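Local structure of DnaJ homolog subfamily C member 3 (3IEG) at residues 73-76 against 77-81; 138-141 against 142-146; 196-200 against 201-205; 310-313 against 314-318. The protein acts as a co-chaperone in the endoplasmic reticulum stress response, binding misfolded proteins, stimulating the ATPase of HSPA8 and inhibiting the kinase GCN2. All coordinates share one frame; numbering follows the deposited sequence.

Interaction 1 (73-76 against 77-81); sequences ARLQ and RGHLL
Leu75 and His79, one helical turn apart on helix 71-84 of TPR 3, make the close-packed part of this local contact. The leucine holds its CG anti to the backbone N (chi1 177°), which sends the branch along the helix until CG meets NE2 of His79 at 3.7 Å, with CD1 beside NE2 and CE1. The imidazole also lies over its own turn: Leu75 O sits above one face near the rim, 3.4 Å from CD2 of His79. Beneath, His79 N donates to the same Leu75 O (3.2 Å) and Gly78 N to Arg74 O (3.0 Å). Gly78, at the eighth position of the repeat, where the TPR consensus has a small residue, is buried. Toward solvent the fit is looser. Bent at chi2 (-49°), Gln76 brings OE1 to the edge of the imidazole, in its plane and 3.7 Å from His79 CD2. With an alanine in place of His79, Glu109 and Gln113 would probably lose their hydrogen-bond mate and Leu75 the ring beside its branch. On another side Arg74 NE and Arg77 NH2 stand 4.4 Å apart; Arg77 is salt-bridged to Asp93, and Arg74 NH1 is hydrogen-bonded to Met68 O. Helices 53-66 and 87-98 flank these arginines, while helix 104-132 covers Leu75 and supplies both partners of His79.

Interaction 2 (138-141 against 142-146); sequences AAIT and FLDKI
Phe142 folds back over Ala138 within helix 136-149, part of the fourth tetratricopeptide repeat of this all-helical superhelix. Its CG is anti to the carbonyl carbon (chi1 -61°), which lays the ring back along the preceding turn, CE1 4.4 Å from Ala138 CB, with CD1 and CE1 passing Ala138 O. The amide of Phe142 adds only a weak bond to that carbonyl. Phe142 also packs on Leu123 and Gln126 of helix 104-132, and an alanine here would probably open a gap between the two helices and uncover Ala138. Leu143 comes next, at the repeat's 24th position, where the TPR consensus has a large apolar residue; Ala139, at the small twentieth, is its partner. Leu143 N donates to Ala139 O at 2.9 Å, and CD1 of Leu143 lies 4.5 Å from CB of Ala139; both residues are buried against helix 154-166. Asp144 then runs side by side with Ile140, its OD2 near the CD1 methyl, while its N donates to Ile140 O. OD1 is salt-bridged to Arg160 of helix 154-166, which would limit how the carboxylate can turn beside Ile140. Lys145, on the exposed side, bonds weakly through its N to Thr141 O. Its chain bends at chi2 and chi3 to run alongside Thr141, ending with Lys145 NZ 3.9 Å from Thr141 CG2.

Interaction 3 (196-200 against 201-205); sequences TLYYQ and LGDHE
Tyr198 and Asp203 both hold CG anti to the carbonyl carbon (chi1 -83° and -67°), and the backbone turning at Gly202 brings the two side chains into contact. They cross at a slant: Asp203 CB lies 3.9 Å from Tyr198 CD2, and OD2 of the aspartate is 3.8 Å from the same ring carbon. The turn between them is a Schellman motif closing helix 188-201. Gly202 has a positive phi of 99°, where a CB would jam against the preceding carbonyl. Its N donates to Tyr199 O at 2.8 Å from above the carbonyl plane, off the lone pairs, and Asp203 N adds a weak bond to Tyr198 O (3.0 Å). The last helical residue, Leu201, bonds N to Leu197 O at 2.9 Å and rests its CB and CG against that carbonyl. Asp203 is the centre of an inverse gamma turn and occupies the N-cap of the following helix without capping it; its OD2 is instead salt-bridged to Arg171. The motif thus makes the sharp bend between the paired helices of TPR 6. Tyr198, at the repeat's eleventh position, where the TPR consensus is aromatic, packs on Leu206 and Ser207 of helix 204-217, Leu201 lies on Pro170 and Arg171 of helix 170-181, and Tyr199 turns to helix 222-246.

Interaction 4 (310-313 against 314-318); sequences KDRA and EAYLI
Arg312 and Tyr316 carry the side-chain contact of this turn of helix 306-318, in TPR 9. The packing is by van der Waals contact: the two chains run side by side in the same direction, with Arg312 CG 3.7 Å from Tyr316 CE1. Arg312 holds its CG anti to the backbone N (chi1 -168°) and bends at chi3, a course that carries the guanidinium alongside the end of the phenol. Tyr316 OH stands over one face of that group, near its rim and 3.7 Å from Arg312 NE; the two planes are 39° apart, well short of a parallel stack. Ala313, a small residue at the eighth position, as the TPR consensus has it, is buried. The hydrogen bonds within the turn are backbone ones. Glu314 N reaches Lys310 O at 2.8 Å in a nearly straight bond (176°), and Leu317 N reaches Ala313 O at 3.2 Å. Tyr316 N is shared, going to Arg312 O at 2.9 Å and weakly to Ala313 O. Polar and charged partners lie beyond it: Arg312 NE is salt-bridged to Asp328 and NH1 hydrogen-bonded to Ser296 OG, which together fix the guanidinium's rotation. Asp311 OD1 and Glu314 OE2 come within 4.7 Å of each other, a like-charge pair probably eased by His280 on the former residue and Lys284 on the latter. Tyr316 packs on helix 322-333 and Ala315 on helix 288-301; Asp311 touches Cys279 and Arg312 touches Cys295, the two halves of a disulfide joining helices 268-284 and 288-301, while helix 340-357 covers Leu317.

How the interactions relate
Interactions 1 to 4 follow one another along the chain, in TPR 3, 4, 6 and 9, on helices 71-84, 136-149, 188-201 (with the start of 204-217) and 306-318. None touches another. Centres of interactions 1 and 2 are about 25 Å apart, of 2 and 3 about 27 Å, and of 3 and 4 about 31 Å, while 1 and 4 lie about 69 Å apart on opposite sides of the chain's centre. Helix 104-132 is common to the first two, hydrogen-bonding His79 and packing on Phe142. This chain is the TPR part, without the J domain that engages HSPA8; all four lie beyond the first two repeats, whose hydrophobic groove binds misfolded proteins.

Interaction 1 (73-76 against 77-81)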
loop_
_atom_site.group_PDB
_atom_site.type_symbol
_atom_site.label_atom_id
_atom_site.label_comp_id
_atom_site.label_asym_id
_atom_site.label_seq_id
_atom_site.Cartn_x
_atom_site.Cartn_y
_atom_site.Cartn_z
ATOM N N ALA A 73 8.523 5.996 34.547
ATOM C CA ALA A 73 9.037 5.294 33.384
ATOM C C ALA A 73 8.105 4.182 32.941
ATOM O O ALA A 73 7.953 3.939 31.740
ATOM C CB ALA A 73 10.415 4.744 33.666
ATOM N N ARG A 74 7.489 3.506 33.907
ATOM C CA ARG A 74 6.554 2.439 33.605
ATOM C C ARG A 74 5.278 3.010 32.997
ATOM O O ARG A 74 4.730 2.443 32.055
ATOM C CB ARG A 74 6.258 1.590 34.839
ATOM C CG ARG A 74 5.329 0.425 34.550
ATOM C CD ARG A 74 5.093 -0.481 35.739
ATOM N NE ARG A 74 6.005 -1.622 35.725
ATOM C CZ ARG A 74 6.831 -1.893 36.719
ATOM N NH1 ARG A 74 6.832 -1.120 37.787
ATOM N NH2 ARG A 74 7.645 -2.924 36.659
ATOM N N LEU A 75 4.818 4.146 33.507
ATOM C CA LEU A 75 3.658 4.774 32.906
ATOM C C LEU A 75 3.915 5.051 31.423
ATOM O O LEU A 75 3.070 4.750 30.579
ATOM C CB LEU A 75 3.264 6.045 33.647
ATOM C CG LEU A 75 2.092 6.828 33.034
ATOM C CD1 LEU A 75 0.806 6.023 33.039
ATOM C CD2 LEU A 75 1.886 8.148 33.752
ATOM N N GLN A 76 5.097 5.589 31.111
ATOM C CA GLN A 76 5.459 5.905 29.726
ATOM C C GLN A 76 5.494 4.667 28.828
ATOM O O GLN A 76 4.985 4.693 27.707
ATOM C CB GLN A 76 6.791 6.681 29.651
ATOM C CG GLN A 76 6.766 8.109 30.233
ATOM C CD GLN A 76 5.599 8.947 29.731
ATOM O OE1 GLN A 76 5.227 8.886 28.563
ATOM N NE2 GLN A 76 5.016 9.734 30.617
ATOM N N ARG A 77 6.078 3.579 29.321
ATOM C CA ARG A 77 6.111 2.329 28.556
ATOM C C ARG A 77 4.710 1.797 28.283
ATOM O O ARG A 77 4.427 1.328 27.179
ATOM C CB ARG A 77 6.958 1.262 29.246
ATOM C CG ARG A 77 7.129 0.034 28.380
ATOM C CD ARG A 77 8.084 -0.970 28.967
ATOM N NE ARG A 77 7.507 -1.608 30.133
ATOM C CZ ARG A 77 8.128 -2.533 30.838
ATOM N NH1 ARG A 77 9.341 -2.925 30.479
ATOM N NH2 ARG A 77 7.538 -3.058 31.894
ATOM N N GLY A 78 3.844 1.879 29.287
ATOM C CA GLY A 78 2.435 1.541 29.137
ATOM C C GLY A 78 1.774 2.267 27.981
ATOM O O GLY A 78 1.025 1.666 27.215
ATOM N N HIS A 79 2.044 3.556 27.844
ATOM C CA HIS A 79 1.529 4.314 26.706
ATOM C C HIS A 79 1.977 3.723 25.363
ATOM O O HIS A 79 1.160 3.568 24.452
ATOM C CB HIS A 79 1.928 5.794 26.784
ATOM C CG HIS A 79 1.334 6.524 27.947
ATOM N ND1 HIS A 79 0.019 6.368 28.331
ATOM C CD2 HIS A 79 1.874 7.414 28.810
ATOM C CE1 HIS A 79 -0.222 7.123 29.388
ATOM N NE2 HIS A 79 0.886 7.773 29.695
ATOM N N LEU A 80 3.263 3.397 25.249
ATOM C CA LEU A 80 3.812 2.930 23.983
ATOM C C LEU A 80 3.259 1.561 23.657
ATOM O O LEU A 80 2.888 1.320 22.519
ATOM C CB LEU A 80 5.360 2.925 23.971
ATOM C CG LEU A 80 6.099 4.248 24.239
ATOM C CD1 LEU A 80 7.623 4.075 24.253
ATOM C CD2 LEU A 80 5.689 5.295 23.235
ATOM N N LEU A 81 3.190 0.682 24.658
ATOM C CA LEU A 81 2.598 -0.657 24.489
ATOM C C LEU A 81 1.147 -0.605 24.014
ATOM O O LEU A 81 0.774 -1.313 23.084
ATOM C CB LEU A 81 2.696 -1.483 25.783
ATOM C CG LEU A 81 4.103 -1.828 26.287
ATOM C CD1 LEU A 81 4.109 -2.238 27.766
ATOM C CD2 LEU A 81 4.760 -2.881 25.412
#

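Interaction 2 (138-141 against 142-146)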
loop_
_atom_site.group_PDB
_atom_site.type_symbol
_atom_site.label_atom_id
_atom_site.label_comp_id
_atom_site.label_asym_id
_atom_site.label_seq_id
_atom_site.Cartn_x
_atom_site.Cartn_y
_atom_site.Cartn_z
ATOM N N ALA A 138 -18.024 -6.921 9.216
ATOM C CA ALA A 138 -18.112 -6.726 10.660
ATOM C C ALA A 138 -16.717 -6.525 11.232
ATOM O O ALA A 138 -16.493 -5.597 12.002
ATOM C CB ALA A 138 -18.792 -7.907 11.328
ATOM N N ALA A 139 -15.786 -7.392 10.842
ATOM C CA ALA A 139 -14.396 -7.273 11.253
ATOM C C ALA A 139 -13.796 -5.887 10.966
ATOM O O ALA A 139 -13.196 -5.287 11.872
ATOM C CB ALA A 139 -13.559 -8.365 10.631
ATOM N N ILE A 140 -13.973 -5.356 9.747
ATOM C CA ILE A 140 -13.376 -4.050 9.431
ATOM C C ILE A 140 -13.850 -2.988 10.419
ATOM O O ILE A 140 -13.039 -2.198 10.920
ATOM C CB ILE A 140 -13.524 -3.562 7.935
ATOM C CG1 ILE A 140 -14.859 -2.852 7.674
ATOM C CG2 ILE A 140 -13.227 -4.672 6.902
ATOM C CD1 ILE A 140 -14.709 -1.342 7.420
ATOM N N THR A 141 -15.149 -3.004 10.722
ATOM C CA THR A 141 -15.763 -2.044 11.641
ATOM C C THR A 141 -14.991 -2.006 12.948
ATOM O O THR A 141 -14.570 -0.943 13.395
ATOM C CB THR A 141 -17.241 -2.388 11.899
ATOM O OG1 THR A 141 -17.979 -2.200 10.687
ATOM C CG2 THR A 141 -17.840 -1.494 12.989
ATOM N N PHE A 142 -14.777 -3.180 13.529
ATOM C CA PHE A 142 -14.067 -3.296 14.787
ATOM C C PHE A 142 -12.613 -2.888 14.630
ATOM O O PHE A 142 -12.071 -2.185 15.476
ATOM C CB PHE A 142 -14.168 -4.711 15.342
ATOM C CG PHE A 142 -15.569 -5.159 15.633
ATOM C CD1 PHE A 142 -16.089 -6.290 15.020
ATOM C CD2 PHE A 142 -16.368 -4.474 16.541
ATOM C CE1 PHE A 142 -17.392 -6.728 15.299
ATOM C CE2 PHE A 142 -17.671 -4.908 16.824
ATOM C CZ PHE A 142 -18.175 -6.033 16.202
ATOM N N LEU A 143 -11.981 -3.304 13.541
ATOM C CA LEU A 143 -10.574 -2.974 13.334
ATOM C C LEU A 143 -10.394 -1.484 13.123
ATOM O O LEU A 143 -9.427 -0.906 13.595
ATOM C CB LEU A 143 -9.963 -3.784 12.190
ATOM C CG LEU A 143 -9.820 -5.294 12.421
ATOM C CD1 LEU A 143 -9.761 -6.009 11.086
ATOM C CD2 LEU A 143 -8.613 -5.658 13.270
ATOM N N ASP A 144 -11.343 -0.857 12.441
ATOM C CA ASP A 144 -11.319 0.594 12.277
ATOM C C ASP A 144 -11.195 1.281 13.630
ATOM O O ASP A 144 -10.331 2.134 13.815
ATOM C CB ASP A 144 -12.575 1.086 11.557
ATOM C CG ASP A 144 -12.518 0.879 10.054
ATOM O OD1 ASP A 144 -11.406 0.755 9.478
ATOM O OD2 ASP A 144 -13.607 0.850 9.442
ATOM N N LYS A 145 -12.064 0.898 14.568
ATOM C CA LYS A 145 -12.041 1.427 15.927
ATOM C C LYS A 145 -10.721 1.141 16.637
ATOM O O LYS A 145 -10.093 2.054 17.163
ATOM C CB LYS A 145 -13.219 0.893 16.758
ATOM C CG LYS A 145 -14.268 1.948 17.159
ATOM C CD LYS A 145 -15.461 1.976 16.190
ATOM C CE LYS A 145 -16.626 1.107 16.698
ATOM N NZ LYS A 145 -17.807 1.163 15.776
ATOM N N ILE A 146 -10.296 -0.116 16.648
ATOM C CA ILE A 146 -9.044 -0.458 17.301
ATOM C C ILE A 146 -7.887 0.371 16.729
ATOM O O ILE A 146 -7.144 1.005 17.483
ATOM C CB ILE A 146 -8.740 -1.965 17.232
ATOM C CG1 ILE A 146 -9.907 -2.755 17.810
ATOM C CG2 ILE A 146 -7.492 -2.307 18.030
ATOM C CD1 ILE A 146 -9.989 -4.182 17.324
#

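Interaction 3 (196-200 against 201-205)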
loop_
_atom_site.group_PDB
_atom_site.type_symbol
_atom_site.label_atom_id
_atom_site.label_comp_id
_atom_site.label_asym_id
_atom_site.label_seq_id
_atom_site.Cartn_x
_atom_site.Cartn_y
_atom_site.Cartn_z
ATOM N N THR A 196 1.657 -9.580 -5.426
ATOM C CA THR A 196 0.585 -10.461 -5.864
ATOM C C THR A 196 -0.688 -9.684 -6.202
ATOM O O THR A 196 -1.333 -9.947 -7.206
ATOM C CB THR A 196 0.359 -11.554 -4.783
ATOM O OG1 THR A 196 1.158 -12.692 -5.118
ATOM C CG2 THR A 196 -1.106 -11.984 -4.642
ATOM N N LEU A 197 -1.040 -8.720 -5.363
ATOM C CA LEU A 197 -2.302 -8.021 -5.542
ATOM C C LEU A 197 -2.229 -7.119 -6.775
ATOM O O LEU A 197 -3.189 -7.029 -7.557
ATOM C CB LEU A 197 -2.686 -7.244 -4.277
ATOM C CG LEU A 197 -3.114 -8.043 -3.043
ATOM C CD1 LEU A 197 -3.212 -7.128 -1.825
ATOM C CD2 LEU A 197 -4.424 -8.778 -3.270
ATOM N N TYR A 198 -1.082 -6.471 -6.952
ATOM C CA TYR A 198 -0.827 -5.722 -8.164
ATOM C C TYR A 198 -0.951 -6.632 -9.388
ATOM O O TYR A 198 -1.549 -6.245 -10.400
ATOM C CB TYR A 198 0.565 -5.107 -8.133
ATOM C CG TYR A 198 0.701 -3.806 -7.385
ATOM C CD1 TYR A 198 1.787 -3.589 -6.544
ATOM C CD2 TYR A 198 -0.242 -2.773 -7.527
ATOM C CE1 TYR A 198 1.937 -2.387 -5.864
ATOM C CE2 TYR A 198 -0.102 -1.565 -6.834
ATOM C CZ TYR A 198 0.990 -1.390 -6.007
ATOM O OH TYR A 198 1.166 -0.212 -5.325
ATOM N N TYR A 199 -0.387 -7.836 -9.288
ATOM C CA TYR A 199 -0.411 -8.790 -10.390
ATOM C C TYR A 199 -1.845 -9.054 -10.802
ATOM O O TYR A 199 -2.203 -8.805 -11.951
ATOM C CB TYR A 199 0.303 -10.089 -10.023
ATOM C CG TYR A 199 0.542 -11.033 -11.189
ATOM C CD1 TYR A 199 1.659 -10.884 -12.019
ATOM C CD2 TYR A 199 -0.331 -12.086 -11.451
ATOM C CE1 TYR A 199 1.900 -11.758 -13.078
ATOM C CE2 TYR A 199 -0.106 -12.964 -12.505
ATOM C CZ TYR A 199 1.010 -12.798 -13.315
ATOM O OH TYR A 199 1.231 -13.666 -14.363
ATOM N N GLN A 200 -2.661 -9.527 -9.859
ATOM C CA GLN A 200 -4.075 -9.784 -10.107
ATOM C C GLN A 200 -4.763 -8.544 -10.662
ATOM O O GLN A 200 -5.687 -8.654 -11.461
ATOM C CB GLN A 200 -4.785 -10.252 -8.833
ATOM C CG GLN A 200 -4.710 -11.762 -8.569
ATOM C CD GLN A 200 -5.215 -12.163 -7.160
ATOM O OE1 GLN A 200 -5.089 -11.398 -6.180
ATOM N NE2 GLN A 200 -5.786 -13.370 -7.060
ATOM N N LEU A 201 -4.300 -7.365 -10.256
ATOM C CA LEU A 201 -4.889 -6.119 -10.752
ATOM C C LEU A 201 -4.518 -5.793 -12.189
ATOM O O LEU A 201 -5.199 -4.998 -12.835
ATOM C CB LEU A 201 -4.540 -4.939 -9.847
ATOM C CG LEU A 201 -5.442 -4.799 -8.623
ATOM C CD1 LEU A 201 -4.795 -3.854 -7.622
ATOM C CD2 LEU A 201 -6.861 -4.346 -9.007
ATOM N N GLY A 202 -3.444 -6.391 -12.688
ATOM C CA GLY A 202 -2.957 -6.056 -14.014
ATOM C C GLY A 202 -1.797 -5.080 -14.002
ATOM O O GLY A 202 -1.220 -4.806 -15.042
ATOM N N ASP A 203 -1.451 -4.565 -12.824
ATOM C CA ASP A 203 -0.306 -3.665 -12.678
ATOM C C ASP A 203 1.028 -4.419 -12.643
ATOM O O ASP A 203 1.712 -4.476 -11.611
ATOM C CB ASP A 203 -0.463 -2.803 -11.421
ATOM C CG ASP A 203 -1.611 -1.818 -11.528
ATOM O OD1 ASP A 203 -2.199 -1.673 -12.619
ATOM O OD2 ASP A 203 -1.925 -1.171 -10.515
ATOM N N HIS A 204 1.399 -4.974 -13.788
ATOM C CA HIS A 204 2.594 -5.795 -13.897
ATOM C C HIS A 204 3.870 -5.085 -13.480
ATOM O O HIS A 204 4.752 -5.700 -12.874
ATOM C CB HIS A 204 2.733 -6.396 -15.300
ATOM C CG HIS A 204 2.578 -5.404 -16.409
ATOM N ND1 HIS A 204 3.642 -4.700 -16.934
ATOM C CD2 HIS A 204 1.485 -5.012 -17.108
ATOM C CE1 HIS A 204 3.208 -3.907 -17.899
ATOM N NE2 HIS A 204 1.905 -4.087 -18.032
ATOM N N GLU A 205 3.964 -3.791 -13.758
ATOM C CA GLU A 205 5.189 -3.074 -13.453
ATOM C C GLU A 205 5.438 -2.881 -11.954
ATOM O O GLU A 205 6.531 -3.165 -11.458
ATOM C CB GLU A 205 5.229 -1.742 -14.180
ATOM C CG GLU A 205 6.635 -1.211 -14.327
ATOM C CD GLU A 205 6.681 0.140 -14.985
ATOM O OE1 GLU A 205 7.697 0.418 -15.668
ATOM O OE2 GLU A 205 5.708 0.921 -14.822
#

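Interaction 4 (310-313 against 314-318)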
loop_
_atom_site.group_PDB
_atom_site.type_symbol
_atom_site.label_atom_id
_atom_site.label_comp_id
_atom_site.label_asym_id
_atom_site.label_seq_id
_atom_site.Cartn_x
_atom_site.Cartn_y
_atom_site.Cartn_z
ATOM N N LYS A 310 -12.319 4.146 -30.942
ATOM C CA LYS A 310 -11.563 4.910 -31.934
ATOM C C LYS A 310 -10.960 4.000 -32.992
ATOM O O LYS A 310 -10.999 4.314 -34.186
ATOM C CB LYS A 310 -10.444 5.721 -31.265
ATOM C CG LYS A 310 -10.906 6.980 -30.517
ATOM C CD LYS A 310 -9.878 7.458 -29.478
ATOM C CE LYS A 310 -8.567 7.898 -30.122
ATOM N NZ LYS A 310 -7.584 8.296 -29.084
ATOM N N ASP A 311 -10.405 2.873 -32.549
ATOM C CA ASP A 311 -9.740 1.952 -33.459
ATOM C C ASP A 311 -10.736 1.213 -34.352
ATOM O O ASP A 311 -10.466 1.021 -35.549
ATOM C CB ASP A 311 -8.801 1.000 -32.708
ATOM C CG ASP A 311 -7.563 1.705 -32.180
ATOM O OD1 ASP A 311 -7.214 2.764 -32.718
ATOM O OD2 ASP A 311 -6.936 1.213 -31.227
ATOM N N ARG A 312 -11.882 0.823 -33.786
ATOM C CA ARG A 312 -12.960 0.256 -34.601
ATOM C C ARG A 312 -13.483 1.296 -35.594
ATOM O O ARG A 312 -13.678 0.985 -36.771
ATOM C CB ARG A 312 -14.107 -0.314 -33.765
ATOM C CG ARG A 312 -15.067 -1.140 -34.612
ATOM C CD ARG A 312 -16.015 -1.977 -33.802
ATOM N NE ARG A 312 -17.028 -1.141 -33.177
ATOM C CZ ARG A 312 -18.037 -1.592 -32.441
ATOM N NH1 ARG A 312 -18.185 -2.896 -32.217
ATOM N NH2 ARG A 312 -18.895 -0.726 -31.922
ATOM N N ALA A 313 -13.689 2.525 -35.122
ATOM C CA ALA A 313 -14.038 3.625 -36.002
ATOM C C ALA A 313 -13.059 3.683 -37.173
ATOM O O ALA A 313 -13.459 3.521 -38.320
ATOM C CB ALA A 313 -14.054 4.940 -35.240
ATOM N N GLU A 314 -11.775 3.882 -36.887
ATOM C CA GLU A 314 -10.778 3.936 -37.952
ATOM C C GLU A 314 -10.899 2.767 -38.942
ATOM O O GLU A 314 -10.686 2.944 -40.140
ATOM C CB GLU A 314 -9.360 4.040 -37.385
ATOM C CG GLU A 314 -8.858 5.479 -37.213
ATOM C CD GLU A 314 -7.408 5.558 -36.700
ATOM O OE1 GLU A 314 -6.535 4.828 -37.244
ATOM O OE2 GLU A 314 -7.142 6.354 -35.758
ATOM N N ALA A 315 -11.266 1.588 -38.447
ATOM C CA ALA A 315 -11.430 0.421 -39.311
ATOM C C ALA A 315 -12.692 0.498 -40.175
ATOM O O ALA A 315 -12.692 0.014 -41.305
ATOM C CB ALA A 315 -11.419 -0.848 -38.501
ATOM N N TYR A 316 -13.758 1.100 -39.644
ATOM C CA TYR A 316 -15.008 1.284 -40.396
ATOM C C TYR A 316 -14.838 2.175 -41.622
ATOM O O TYR A 316 -15.475 1.948 -42.649
ATOM C CB TYR A 316 -16.115 1.850 -39.510
ATOM C CG TYR A 316 -16.828 0.817 -38.679
ATOM C CD1 TYR A 316 -17.254 1.113 -37.382
ATOM C CD2 TYR A 316 -17.078 -0.464 -39.180
ATOM C CE1 TYR A 316 -17.908 0.171 -36.612
ATOM C CE2 TYR A 316 -17.733 -1.421 -38.406
ATOM C CZ TYR A 316 -18.143 -1.090 -37.129
ATOM O OH TYR A 316 -18.791 -2.026 -36.362
ATOM N N LEU A 317 -13.978 3.183 -41.489
ATOM C CA LEU A 317 -13.686 4.137 -42.554
ATOM C C LEU A 317 -12.980 3.511 -43.763
ATOM O O LEU A 317 -13.262 3.883 -44.906
ATOM C CB LEU A 317 -12.848 5.305 -42.012
ATOM C CG LEU A 317 -13.480 6.272 -41.008
ATOM C CD1 LEU A 317 -12.424 7.226 -40.459
ATOM C CD2 LEU A 317 -14.622 7.051 -41.644
ATOM N N ILE A 318 -12.052 2.588 -43.519
ATOM C CA ILE A 318 -11.442 1.849 -44.622
ATOM C C ILE A 318 -12.560 1.104 -45.344
ATOM O O ILE A 318 -12.667 1.160 -46.565
ATOM C CB ILE A 318 -10.302 0.906 -44.152
ATOM C CG1 ILE A 318 -9.247 1.714 -43.379
ATOM C CG2 ILE A 318 -9.664 0.176 -45.349
ATOM C CD1 ILE A 318 -8.219 0.882 -42.608
#